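Local coordinates for sulfurtransferase (Azotobacter vinelandii, PDB 1E0C), which probably transfers sulfane sulfur from thiosulfate to cyanide, as a two-domain rhodanese that carries the sulfur as a persulfide on a cysteine, at residues 82-87 with 100-105; 11-16 with 123-128; 60-65 with 253-258; 152-157 with 259-264; 5-10 with 17-22. All coordinates share one frame; numbering follows the deposited sequence.

How the contacts relate
Contacts 1, 2 and 5 belong to the first rhodanese-like domain, contact 4 to the second, and contact 3 joins the two. Segment 5-10 comes first along the chain and closes onto 17-22; 11-16, which lies between those two segments, pairs with 123-128, and the long stretch of chain between these includes all of contact 1. Contacts 2 and 5 lie about 11 Å apart between centres and touch through R125 and Q17, at one end of the molecule. Contact 1 lies in the core, at the five-stranded parallel sheet, and its helix 93-104 reaches contact 3. Helix 257-261 serves both contact 3 and contact 4, the latter about 40 Å from contact 2 between centres.

Contact 1 (82-87 with 100-105); sequences AVYVVY and WLLDVI
L102 sets one of its methyls squarely on the ring of Y84: CD2 stands 3.7 Å from the ring centroid, 3° off the ring normal, so a C-H group looks straight into the pi cloud in a CH-pi contact. The other branch, CD1, drops beside the ring to the strand, reaching Y84 CB at 3.7 Å and, more loosely, V86 CG2 at 4.3 Å. A leucine suits the place because its fork divides the work, one methyl for the aromatic face and one for the aliphatic carbons at its root. On the tyrosine, chi1 -71° places the ring beside the backbone N, and chi2 78° turns its face to the leucine. Its polar end is held outside this pair, where OH hydrogen-bonds H78 ND1. Y84 and V86 are alternate residues of strand 83-87, and therefore present their side chains on the same side of the sheet, with V85 pointing away between them. The contact is the helix-on-sheet packing of a right-handed beta-alpha-beta crossover, as expected in the rhodanese fold: helix 93-104 links strand 83-87 to its parallel neighbour 110-113 and lies against 83-87, which has 25-29 on its other side in the sheet, and F98 and I99 of the same helix extend the layer over V86.

Contact 2 (11-16 with 123-128); sequences IEPADL and EDRPLS
The guanidinium of R125 lies flat over the backbone at the start of helix 13-17, with A14 N 3.5 Å above its plane and the carbonyl carbon of P13 over the same face. Peptide and cation are thus layered, while the edge of the guanidinium is turned to E123. There NE and NH2 both grip one oxygen, in two hydrogen bonds of one salt bridge, R125 NE to E123 OE1 at 2.7 Å and R125 NH2 to E123 OE1 at 2.9 Å. NE takes the anti lone pair, whereas NH2 approaches from above the carboxylate plane. The arginine is extended from CG to NE, long enough to pass P13, whose CB lies 3.3 Å from R125 NE, and to bring NH2 to A14 CB at 3.5 Å. Proline fits the first turn of a helix, where its missing N-H costs no helical hydrogen bond; alanine's small CB lets the flat group settle close. D124, with its positive phi, belongs to the Schellman motif that ends helix 116-122 and turns the chain so that E123 and R125 come together. Water 1 accepts from A14 N at 3.0 Å and donates to E123 OE1. E123 OE1 therefore collects three donors, and with R206 binding both E123 OE2 and E12, the negative charges here are probably well compensated.

Contact 3 (60-65 with 253-258); sequences PGLQPP and GYAGSW
L62 meets A255 and G256 across the join between the two rhodanese-like domains, and its side chain leads from one backbone to the other. CB leaves the loop along the interface, pointing neither straight at the other segment nor away from it. CG stands opposite the carbonyl carbon of L62 (chi1 -66°), which swings the fork toward the second domain. Of the two branches CD2 does the touching, lying 3.7 Å from G256 N and 3.9 Å from A255 CB; a branched apolar tip suits a surface made of a methyl and a bare peptide. A255 answers with its CB, which also comes to 3.6 Å of G61 O, and its smallness lets the chains approach until the CA atoms of L62 and A255 are 5.0 Å apart. G61 and G256 have no side chain, which suits the close approach of G61 to A255 O and of G256 to the ring of Y254. Polar groups are joined through water 2, which accepts from G61 N at 2.9 Å and donates to G256 O at 2.8 Å. Nearby, S257 OG donates to Y254 O and also bonds the backbone N of the persulfide-bearing residue at position 230, placing this turn beside the active-site loop. The contact lies where the loop before helix 66-76 meets the turn between strand 251-253 and helix 257-261, with W100 of helix 93-104 packing on A255 from the first domain.

Contact 4 (152-157 with 259-264); sequences DYLLGR and GEWGNH
W261 reaches from helix 257-261 to helix 151-157 of the second rhodanese-like domain, an alpha/beta fold in which helices pack around a parallel sheet, and touches L154 and L155. In sequence order, G259 comes first, its carbonyl oxygen accepting a bond from N263 ND2 at 2.9 Å. This bond ties the asparagine side chain back to a carbonyl four residues earlier; the oxygen lies in the amide plane of N263, while the donor is tilted from the carbonyl plane. E260 follows, its CB directed at the other helix. The carboxylate is held from two sides, OE2 in a salt bridge with R151 and OE1 in a hydrogen bond with Y254 OH, so it ties the start of helix 151-157 to the turn before helix 257-261. Next is W261. With CG opposite its own backbone N (chi1 -162°), the indole is carried out across the gap, its six-membered ring leading; a wide, flat side chain is well suited to bridging helices whose nearest CA atoms, those of L155 and W261, are 9.9 Å apart. The pyrrole end stays behind, where NE1 donates to P268 O. G262 and N263 follow, and H264 N returns a weak bond to E260 O. The two leucines meet the six-membered ring at different atoms: L154 CD2 lies 3.9 Å from W261 CZ3, and L155 CD2 approaches W261 CH2 more closely, at 3.4 Å.

Contact 5 (5-10 with 17-22); sequences ASLPLV and QARLSA
R19 and L7 bury most of the surface here, and they meet as a methyl over a flat cation. L7 CD1 sits above one face of the R19 guanidinium, toward its rim, at 3.7 Å from R19 NE and 3.8 Å from R19 CZ. The second branch reaches less closely, L7 CD2 lying 4.1 Å from R19 NH2. The two side chains come from opposite directions, and each suits the meeting: leucine offers a forked apolar tip that can cover a flat group, while arginine is long enough to cross between segments whose nearest CA atoms, those of L7 and R19, are 11.4 Å apart. Torsions of 171° (chi2) and 179° (chi3) keep its chain straight from CG to NE, which carries the guanidinium across to the leucine. S6 buries a little more surface and is also linked to the arginine by water 3, which lies at the edge of the guanidinium, in its plane. That water accepts from R19 NH2 at 2.8 Å and stands 3.1 Å from S6 OG. Two further hydrogen bonds fix the rotation of the cation, R19 NE to D3 O and R19 NH1 to D15 O. The contact ties the N-terminal segment to the turns that follow helix 13-17, at the surface of the first domain. Among these partners the cation is held by neutral oxygens, of two carbonyls and a water, rather than by a carboxylate, which probably leaves its charge largely to dipoles and solvent, while the leucine covers one face.

Contact 1 (82-87 with 100-105)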
# COMPACT_ATOMS: atom_id res chain seq x y z
N ALA A 82 7.71 -2.74 17.90
CA ALA A 82 8.12 -2.25 16.60
C ALA A 82 7.24 -1.10 16.10
O ALA A 82 6.02 -1.14 16.25
CB ALA A 82 8.04 -3.36 15.55
N VAL A 83 7.89 -0.18 15.41
CA VAL A 83 7.21 0.88 14.67
C VAL A 83 7.79 0.86 13.25
O VAL A 83 8.99 1.03 13.06
CB VAL A 83 7.38 2.28 15.25
CG1 VAL A 83 6.61 3.28 14.38
CG2 VAL A 83 6.87 2.36 16.68
N TYR A 84 6.93 0.54 12.27
CA TYR A 84 7.39 0.45 10.90
C TYR A 84 7.32 1.83 10.23
O TYR A 84 6.38 2.59 10.47
CB TYR A 84 6.52 -0.51 10.07
CG TYR A 84 6.73 -1.96 10.44
CD1 TYR A 84 6.15 -2.49 11.58
CD2 TYR A 84 7.52 -2.79 9.64
CE1 TYR A 84 6.31 -3.82 11.93
CE2 TYR A 84 7.68 -4.12 9.98
CZ TYR A 84 7.11 -4.61 11.13
OH TYR A 84 7.28 -5.94 11.46
N VAL A 85 8.36 2.13 9.48
CA VAL A 85 8.33 3.26 8.55
C VAL A 85 8.59 2.67 7.17
O VAL A 85 9.49 1.85 7.01
CB VAL A 85 9.35 4.35 8.86
CG1 VAL A 85 9.33 5.42 7.77
CG2 VAL A 85 9.02 4.98 10.21
N VAL A 86 7.68 2.96 6.23
CA VAL A 86 7.71 2.26 4.95
C VAL A 86 7.91 3.23 3.80
O VAL A 86 7.27 4.28 3.74
CB VAL A 86 6.36 1.52 4.76
CG1 VAL A 86 6.43 0.59 3.56
CG2 VAL A 86 5.98 0.77 6.03
N TYR A 87 8.72 2.84 2.82
CA TYR A 87 8.89 3.66 1.64
C TYR A 87 9.20 2.86 0.39
O TYR A 87 9.65 1.72 0.44
CB TYR A 87 9.99 4.70 1.86
CG TYR A 87 11.41 4.19 1.86
CD1 TYR A 87 12.01 3.80 3.05
CD2 TYR A 87 12.17 4.17 0.70
CE1 TYR A 87 13.33 3.35 3.07
CE2 TYR A 87 13.49 3.74 0.71
CZ TYR A 87 14.05 3.34 1.90
OH TYR A 87 15.37 2.94 1.92
N TRP A 100 -0.81 -2.23 3.92
CA TRP A 100 -2.00 -3.11 3.97
C TRP A 100 -1.59 -4.46 4.56
O TRP A 100 -2.29 -5.01 5.41
CB TRP A 100 -2.60 -3.23 2.57
CG TRP A 100 -3.46 -4.44 2.36
CD1 TRP A 100 -4.73 -4.65 2.80
CD2 TRP A 100 -3.07 -5.63 1.66
NE1 TRP A 100 -5.17 -5.88 2.40
CE2 TRP A 100 -4.17 -6.50 1.69
CE3 TRP A 100 -1.91 -6.01 0.99
CZ2 TRP A 100 -4.13 -7.77 1.10
CZ3 TRP A 100 -1.87 -7.26 0.39
CH2 TRP A 100 -2.98 -8.12 0.45
N LEU A 101 -0.38 -4.95 4.24
CA LEU A 101 0.08 -6.20 4.86
C LEU A 101 0.28 -6.04 6.36
O LEU A 101 0.02 -6.94 7.15
CB LEU A 101 1.34 -6.72 4.19
CG LEU A 101 1.19 -7.40 2.83
CD1 LEU A 101 2.55 -7.82 2.29
CD2 LEU A 101 0.27 -8.62 2.93
N LEU A 102 0.76 -4.87 6.79
CA LEU A 102 0.88 -4.61 8.23
C LEU A 102 -0.48 -4.67 8.90
O LEU A 102 -0.63 -5.21 10.00
CB LEU A 102 1.54 -3.26 8.47
CG LEU A 102 3.03 -3.16 8.13
CD1 LEU A 102 3.50 -1.73 8.41
CD2 LEU A 102 3.84 -4.15 8.98
N ASP A 103 -1.53 -4.18 8.21
CA ASP A 103 -2.87 -4.34 8.79
C ASP A 103 -3.28 -5.81 8.81
O ASP A 103 -3.88 -6.28 9.77
CB ASP A 103 -3.90 -3.56 7.95
CG ASP A 103 -3.77 -2.06 8.19
OD1 ASP A 103 -3.27 -1.69 9.28
OD2 ASP A 103 -4.18 -1.30 7.29
N VAL A 104 -2.89 -6.54 7.77
CA VAL A 104 -3.19 -7.97 7.70
C VAL A 104 -2.55 -8.73 8.86
O VAL A 104 -3.20 -9.61 9.43
CB VAL A 104 -2.78 -8.59 6.37
CG1 VAL A 104 -2.87 -10.11 6.39
CG2 VAL A 104 -3.66 -8.06 5.23
N ILE A 105 -1.33 -8.36 9.27
CA ILE A 105 -0.71 -9.05 10.40
C ILE A 105 -1.04 -8.44 11.74
O ILE A 105 -0.56 -8.89 12.78
CB ILE A 105 0.80 -9.22 10.22
CG1 ILE A 105 1.55 -7.90 10.43
CG2 ILE A 105 1.09 -9.78 8.84
CD1 ILE A 105 3.05 -8.09 10.55

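Contact 2 (11-16 with 123-128)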
# COMPACT_ATOMS: atom_id res chain seq x y z
N ILE A 11 4.54 10.75 7.31
CA ILE A 11 5.56 11.63 7.89
C ILE A 11 6.50 12.14 6.81
O ILE A 11 6.54 11.62 5.70
CB ILE A 11 6.36 10.89 8.99
CG1 ILE A 11 7.24 9.81 8.37
CG2 ILE A 11 5.38 10.28 9.98
CD1 ILE A 11 8.08 9.05 9.39
N GLU A 12 7.27 13.19 7.13
CA GLU A 12 8.18 13.74 6.13
C GLU A 12 9.60 13.21 6.35
O GLU A 12 9.93 12.73 7.43
CB GLU A 12 8.18 15.28 6.27
CG GLU A 12 6.81 15.90 6.02
CD GLU A 12 6.36 15.77 4.58
OE1 GLU A 12 7.24 15.82 3.69
OE2 GLU A 12 5.15 15.60 4.30
N PRO A 13 10.44 13.33 5.34
CA PRO A 13 11.84 12.93 5.43
C PRO A 13 12.52 13.50 6.66
O PRO A 13 13.27 12.79 7.34
CB PRO A 13 12.44 13.47 4.14
CG PRO A 13 11.30 13.41 3.17
CD PRO A 13 10.10 13.84 3.98
N ALA A 14 12.30 14.78 6.97
CA ALA A 14 12.90 15.37 8.16
C ALA A 14 12.53 14.61 9.42
O ALA A 14 13.36 14.47 10.32
CB ALA A 14 12.49 16.84 8.31
N ASP A 15 11.26 14.19 9.53
CA ASP A 15 10.82 13.48 10.72
C ASP A 15 11.55 12.14 10.86
O ASP A 15 11.90 11.72 11.96
CB ASP A 15 9.31 13.18 10.65
CG ASP A 15 8.47 14.42 10.50
OD1 ASP A 15 8.77 15.42 11.18
OD2 ASP A 15 7.50 14.38 9.71
N LEU A 16 11.70 11.46 9.72
CA LEU A 16 12.40 10.17 9.72
C LEU A 16 13.88 10.35 10.01
O LEU A 16 14.43 9.63 10.85
CB LEU A 16 12.20 9.43 8.40
CG LEU A 16 12.99 8.11 8.26
CD1 LEU A 16 12.62 7.14 9.37
CD2 LEU A 16 12.73 7.52 6.88
N GLU A 123 15.87 15.95 -1.26
CA GLU A 123 16.38 16.77 -0.18
C GLU A 123 17.83 16.43 0.16
O GLU A 123 18.38 16.93 1.13
CB GLU A 123 15.47 16.67 1.05
CG GLU A 123 14.10 17.26 0.78
CD GLU A 123 13.10 17.21 1.90
OE1 GLU A 123 13.32 16.60 2.98
OE2 GLU A 123 12.01 17.81 1.71
N ASP A 124 18.44 15.59 -0.66
CA ASP A 124 19.83 15.16 -0.53
C ASP A 124 20.13 14.60 0.85
O ASP A 124 21.12 14.96 1.49
CB ASP A 124 20.78 16.31 -0.86
CG ASP A 124 22.21 15.85 -1.01
OD1 ASP A 124 22.43 14.69 -1.41
OD2 ASP A 124 23.13 16.65 -0.72
N ARG A 125 19.27 13.70 1.34
CA ARG A 125 19.48 13.14 2.67
C ARG A 125 20.41 11.95 2.61
O ARG A 125 20.77 11.48 1.53
CB ARG A 125 18.14 12.87 3.34
CG ARG A 125 17.38 14.19 3.60
CD ARG A 125 15.96 13.95 4.07
NE ARG A 125 15.25 15.20 4.31
CZ ARG A 125 15.32 15.92 5.42
NH1 ARG A 125 16.06 15.52 6.45
NH2 ARG A 125 14.63 17.06 5.52
N PRO A 126 20.96 11.56 3.76
CA PRO A 126 22.01 10.56 3.79
C PRO A 126 21.56 9.23 3.20
O PRO A 126 20.41 8.83 3.36
CB PRO A 126 22.36 10.42 5.26
CG PRO A 126 21.81 11.61 5.94
CD PRO A 126 20.63 12.07 5.10
N LEU A 127 22.49 8.55 2.53
CA LEU A 127 22.23 7.21 2.01
C LEU A 127 23.22 6.22 2.62
O LEU A 127 24.32 6.58 3.05
CB LEU A 127 22.35 7.18 0.49
CG LEU A 127 21.27 7.95 -0.28
CD1 LEU A 127 21.55 7.89 -1.78
CD2 LEU A 127 19.89 7.37 0.03
N SER A 128 22.82 4.95 2.63
CA SER A 128 23.69 3.88 3.11
C SER A 128 23.70 2.73 2.11
O SER A 128 22.70 2.46 1.45
CB SER A 128 23.24 3.41 4.48
OG SER A 128 23.99 2.29 4.94
O HOH W 1 11.25 16.68 4.96

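Contact 3 (60-65 with 253-258)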
# COMPACT_ATOMS: atom_id res chain seq x y z
N PRO A 60 -2.95 -13.23 -8.26
CA PRO A 60 -1.60 -12.99 -7.82
C PRO A 60 -1.42 -11.83 -6.85
O PRO A 60 -0.41 -11.81 -6.14
CB PRO A 60 -0.83 -12.69 -9.11
CG PRO A 60 -1.88 -12.21 -10.06
CD PRO A 60 -3.08 -13.07 -9.74
N GLY A 61 -2.37 -10.91 -6.79
CA GLY A 61 -2.25 -9.77 -5.89
C GLY A 61 -2.72 -10.08 -4.48
O GLY A 61 -2.70 -9.22 -3.60
N LEU A 62 -3.17 -11.32 -4.25
CA LEU A 62 -3.52 -11.72 -2.89
C LEU A 62 -2.27 -11.66 -2.02
O LEU A 62 -1.14 -11.60 -2.54
CB LEU A 62 -4.07 -13.16 -2.87
CG LEU A 62 -5.40 -13.37 -3.60
CD1 LEU A 62 -5.96 -14.76 -3.31
CD2 LEU A 62 -6.41 -12.31 -3.20
N GLN A 63 -2.47 -11.65 -0.71
CA GLN A 63 -1.32 -11.66 0.21
C GLN A 63 -0.53 -12.96 0.03
O GLN A 63 -1.08 -13.99 -0.37
CB GLN A 63 -1.82 -11.59 1.65
CG GLN A 63 -2.59 -12.81 2.11
CD GLN A 63 -3.44 -12.52 3.33
OE1 GLN A 63 -3.35 -13.18 4.37
NE2 GLN A 63 -4.28 -11.49 3.21
N PRO A 64 0.76 -12.92 0.36
CA PRO A 64 1.58 -14.12 0.32
C PRO A 64 1.05 -15.14 1.33
O PRO A 64 0.36 -14.80 2.29
CB PRO A 64 2.97 -13.65 0.73
CG PRO A 64 2.95 -12.17 0.61
CD PRO A 64 1.52 -11.75 0.85
N PRO A 65 1.44 -16.39 1.16
CA PRO A 65 1.06 -17.46 2.07
C PRO A 65 1.63 -17.19 3.46
O PRO A 65 2.62 -16.47 3.58
CB PRO A 65 1.72 -18.70 1.47
CG PRO A 65 2.02 -18.36 0.06
CD PRO A 65 2.30 -16.88 0.05
N GLY A 253 -8.67 -3.26 1.05
CA GLY A 253 -7.99 -3.43 -0.24
C GLY A 253 -8.60 -4.67 -0.92
O GLY A 253 -8.71 -5.71 -0.26
N TYR A 254 -9.14 -4.52 -2.12
CA TYR A 254 -9.65 -5.69 -2.85
C TYR A 254 -8.45 -6.33 -3.56
O TYR A 254 -8.06 -5.93 -4.65
CB TYR A 254 -10.73 -5.30 -3.85
CG TYR A 254 -11.07 -6.41 -4.83
CD1 TYR A 254 -11.11 -7.74 -4.42
CD2 TYR A 254 -11.38 -6.13 -6.15
CE1 TYR A 254 -11.40 -8.76 -5.31
CE2 TYR A 254 -11.68 -7.14 -7.05
CZ TYR A 254 -11.70 -8.45 -6.61
OH TYR A 254 -11.98 -9.46 -7.51
N ALA A 255 -7.76 -7.19 -2.79
CA ALA A 255 -6.48 -7.74 -3.24
C ALA A 255 -6.57 -8.48 -4.56
O ALA A 255 -5.67 -8.39 -5.40
CB ALA A 255 -5.93 -8.63 -2.14
N GLY A 256 -7.66 -9.23 -4.78
CA GLY A 256 -7.81 -9.96 -6.05
C GLY A 256 -7.74 -8.99 -7.22
O GLY A 256 -7.11 -9.25 -8.25
N SER A 257 -8.39 -7.84 -7.04
CA SER A 257 -8.32 -6.76 -8.01
C SER A 257 -8.79 -7.17 -9.39
O SER A 257 -9.50 -8.18 -9.53
CB SER A 257 -6.91 -6.16 -8.03
OG SER A 257 -6.78 -5.18 -7.01
N TRP A 258 -8.42 -6.42 -10.42
CA TRP A 258 -8.92 -6.69 -11.75
C TRP A 258 -8.39 -7.99 -12.34
O TRP A 258 -9.09 -8.64 -13.11
CB TRP A 258 -8.67 -5.55 -12.74
CG TRP A 258 -9.61 -5.61 -13.91
CD1 TRP A 258 -9.33 -5.96 -15.20
CD2 TRP A 258 -11.01 -5.30 -13.88
NE1 TRP A 258 -10.47 -5.86 -15.98
CE2 TRP A 258 -11.51 -5.49 -15.18
CE3 TRP A 258 -11.88 -4.87 -12.87
CZ2 TRP A 258 -12.85 -5.24 -15.51
CZ3 TRP A 258 -13.20 -4.64 -13.20
CH2 TRP A 258 -13.67 -4.84 -14.50
O HOH W 2 -4.62 -10.42 -8.52

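Contact 4 (152-157 with 259-264)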
# COMPACT_ATOMS: atom_id res chain seq x y z
N ASP A 152 -16.31 -12.23 -3.19
CA ASP A 152 -17.71 -12.42 -2.82
C ASP A 152 -18.23 -11.30 -1.94
O ASP A 152 -19.38 -10.88 -2.08
CB ASP A 152 -17.92 -13.79 -2.17
CG ASP A 152 -17.84 -14.89 -3.22
OD1 ASP A 152 -18.48 -14.76 -4.28
OD2 ASP A 152 -17.11 -15.87 -2.97
N TYR A 153 -17.39 -10.80 -1.03
CA TYR A 153 -17.79 -9.69 -0.17
C TYR A 153 -18.16 -8.48 -1.03
O TYR A 153 -19.19 -7.85 -0.82
CB TYR A 153 -16.68 -9.30 0.80
CG TYR A 153 -17.02 -8.07 1.62
CD1 TYR A 153 -17.92 -8.17 2.68
CD2 TYR A 153 -16.47 -6.84 1.33
CE1 TYR A 153 -18.26 -7.05 3.42
CE2 TYR A 153 -16.78 -5.72 2.08
CZ TYR A 153 -17.68 -5.84 3.13
OH TYR A 153 -18.00 -4.73 3.88
N LEU A 154 -17.27 -8.15 -1.96
CA LEU A 154 -17.49 -7.02 -2.85
C LEU A 154 -18.72 -7.21 -3.72
O LEU A 154 -19.53 -6.30 -3.89
CB LEU A 154 -16.25 -6.77 -3.69
CG LEU A 154 -16.19 -5.47 -4.49
CD1 LEU A 154 -16.56 -4.27 -3.61
CD2 LEU A 154 -14.80 -5.28 -5.09
N LEU A 155 -18.92 -8.42 -4.24
CA LEU A 155 -20.11 -8.73 -5.03
C LEU A 155 -21.38 -8.42 -4.24
O LEU A 155 -22.32 -7.84 -4.78
CB LEU A 155 -20.12 -10.21 -5.42
CG LEU A 155 -19.20 -10.58 -6.60
CD1 LEU A 155 -19.03 -12.09 -6.70
CD2 LEU A 155 -19.77 -10.01 -7.90
N GLY A 156 -21.40 -8.79 -2.96
CA GLY A 156 -22.57 -8.57 -2.12
C GLY A 156 -22.78 -7.12 -1.76
O GLY A 156 -23.90 -6.74 -1.38
N ARG A 157 -21.75 -6.28 -1.86
CA ARG A 157 -21.87 -4.87 -1.48
C ARG A 157 -22.19 -3.96 -2.66
O ARG A 157 -22.48 -2.78 -2.44
CB ARG A 157 -20.54 -4.40 -0.85
CG ARG A 157 -20.24 -5.05 0.49
CD ARG A 157 -20.97 -4.37 1.63
NE ARG A 157 -20.43 -3.05 1.91
CZ ARG A 157 -21.14 -1.96 2.20
NH1 ARG A 157 -22.46 -2.02 2.25
NH2 ARG A 157 -20.52 -0.81 2.43
N GLY A 259 -7.19 -8.41 -11.92
CA GLY A 259 -6.66 -9.70 -12.36
C GLY A 259 -7.64 -10.81 -12.01
O GLY A 259 -7.72 -11.83 -12.71
N GLU A 260 -8.37 -10.65 -10.91
CA GLU A 260 -9.43 -11.58 -10.56
C GLU A 260 -10.77 -11.16 -11.17
O GLU A 260 -11.36 -11.95 -11.91
CB GLU A 260 -9.59 -11.73 -9.05
CG GLU A 260 -10.79 -12.60 -8.68
CD GLU A 260 -10.98 -12.72 -7.19
OE1 GLU A 260 -10.99 -11.67 -6.51
OE2 GLU A 260 -11.15 -13.85 -6.69
N TRP A 261 -11.21 -9.94 -10.90
CA TRP A 261 -12.54 -9.48 -11.31
C TRP A 261 -12.72 -9.50 -12.82
O TRP A 261 -13.80 -9.89 -13.32
CB TRP A 261 -12.82 -8.06 -10.79
CG TRP A 261 -14.27 -7.67 -10.79
CD1 TRP A 261 -14.99 -7.13 -11.84
CD2 TRP A 261 -15.17 -7.71 -9.68
NE1 TRP A 261 -16.27 -6.86 -11.43
CE2 TRP A 261 -16.42 -7.22 -10.12
CE3 TRP A 261 -15.05 -8.14 -8.36
CZ2 TRP A 261 -17.51 -7.13 -9.26
CZ3 TRP A 261 -16.13 -8.05 -7.51
CH2 TRP A 261 -17.37 -7.56 -7.98
N GLY A 262 -11.69 -9.16 -13.58
CA GLY A 262 -11.80 -9.09 -15.03
C GLY A 262 -11.81 -10.48 -15.66
O GLY A 262 -12.05 -10.61 -16.86
N ASN A 263 -11.50 -11.51 -14.87
CA ASN A 263 -11.40 -12.86 -15.41
C ASN A 263 -12.42 -13.81 -14.80
O ASN A 263 -12.59 -14.93 -15.31
CB ASN A 263 -9.98 -13.39 -15.18
CG ASN A 263 -8.97 -12.77 -16.12
OD1 ASN A 263 -9.15 -12.75 -17.33
ND2 ASN A 263 -7.91 -12.17 -15.56
N HIS A 264 -13.04 -13.44 -13.69
CA HIS A 264 -13.92 -14.41 -13.01
C HIS A 264 -15.27 -14.46 -13.72
O HIS A 264 -15.77 -13.43 -14.18
CB HIS A 264 -14.09 -14.00 -11.54
CG HIS A 264 -14.61 -15.13 -10.70
ND1 HIS A 264 -15.96 -15.43 -10.61
CD2 HIS A 264 -13.96 -16.07 -9.98
CE1 HIS A 264 -16.12 -16.48 -9.82
NE2 HIS A 264 -14.92 -16.89 -9.44

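Contact 5 (5-10 with 17-22)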
# COMPACT_ATOMS: atom_id res chain seq x y z
N ALA A 5 5.26 8.20 18.20
CA ALA A 5 3.88 8.31 18.64
C ALA A 5 3.22 9.65 18.40
O ALA A 5 2.01 9.69 18.17
CB ALA A 5 3.76 7.90 20.11
N SER A 6 3.97 10.75 18.39
CA SER A 6 3.35 12.06 18.17
C SER A 6 3.06 12.33 16.71
O SER A 6 2.38 13.31 16.38
CB SER A 6 4.28 13.15 18.72
OG SER A 6 5.49 13.17 17.98
N LEU A 7 3.62 11.55 15.80
CA LEU A 7 3.48 11.81 14.37
C LEU A 7 2.22 11.19 13.77
O LEU A 7 1.77 10.14 14.20
CB LEU A 7 4.70 11.27 13.62
CG LEU A 7 6.07 11.81 14.06
CD1 LEU A 7 7.18 10.95 13.46
CD2 LEU A 7 6.22 13.26 13.62
N PRO A 8 1.75 11.79 12.69
CA PRO A 8 0.63 11.24 11.93
C PRO A 8 1.15 10.07 11.09
O PRO A 8 2.36 9.83 11.04
CB PRO A 8 0.20 12.39 11.03
CG PRO A 8 1.43 13.20 10.84
CD PRO A 8 2.29 13.02 12.06
N LEU A 9 0.23 9.43 10.38
CA LEU A 9 0.63 8.26 9.58
C LEU A 9 1.66 8.65 8.54
O LEU A 9 2.69 7.98 8.38
CB LEU A 9 -0.61 7.67 8.91
CG LEU A 9 -0.49 6.25 8.36
CD1 LEU A 9 -1.89 5.70 8.04
CD2 LEU A 9 0.38 6.20 7.12
N VAL A 10 1.36 9.69 7.76
CA VAL A 10 2.27 10.14 6.71
C VAL A 10 3.26 11.13 7.29
O VAL A 10 2.86 12.14 7.89
CB VAL A 10 1.49 10.77 5.55
CG1 VAL A 10 2.42 11.41 4.53
CG2 VAL A 10 0.59 9.73 4.88
N GLN A 17 14.53 11.33 9.38
CA GLN A 17 15.96 11.52 9.61
C GLN A 17 16.30 11.74 11.07
O GLN A 17 17.30 11.20 11.58
CB GLN A 17 16.55 12.63 8.74
CG GLN A 17 18.07 12.70 8.85
CD GLN A 17 18.73 13.57 7.81
OE1 GLN A 17 18.27 13.67 6.67
NE2 GLN A 17 19.86 14.18 8.16
N ALA A 18 15.48 12.47 11.81
CA ALA A 18 15.70 12.75 13.22
C ALA A 18 15.56 11.50 14.08
O ALA A 18 15.91 11.51 15.26
CB ALA A 18 14.66 13.78 13.68
N ARG A 19 14.92 10.47 13.54
CA ARG A 19 14.57 9.28 14.31
C ARG A 19 15.18 8.00 13.75
O ARG A 19 14.78 6.92 14.19
CB ARG A 19 13.03 9.14 14.34
CG ARG A 19 12.33 10.25 15.13
CD ARG A 19 10.82 10.19 14.96
NE ARG A 19 10.13 11.22 15.73
CZ ARG A 19 10.05 12.50 15.37
NH1 ARG A 19 10.61 12.93 14.25
NH2 ARG A 19 9.44 13.37 16.16
N LEU A 20 16.19 8.09 12.89
CA LEU A 20 16.78 6.92 12.26
C LEU A 20 17.36 5.91 13.25
O LEU A 20 17.46 4.72 12.92
CB LEU A 20 17.88 7.32 11.28
CG LEU A 20 17.42 7.87 9.93
CD1 LEU A 20 18.61 8.36 9.12
CD2 LEU A 20 16.61 6.83 9.16
N SER A 21 17.83 6.38 14.40
CA SER A 21 18.43 5.48 15.38
C SER A 21 17.46 5.02 16.45
O SER A 21 17.86 4.38 17.43
CB SER A 21 19.67 6.14 15.99
OG SER A 21 19.29 7.13 16.92
N ALA A 22 16.16 5.29 16.30
CA ALA A 22 15.19 4.82 17.30
C ALA A 22 15.20 3.29 17.31
O ALA A 22 15.15 2.68 16.23
CB ALA A 22 13.80 5.34 16.94
O HOH W 3 8.43 12.42 18.60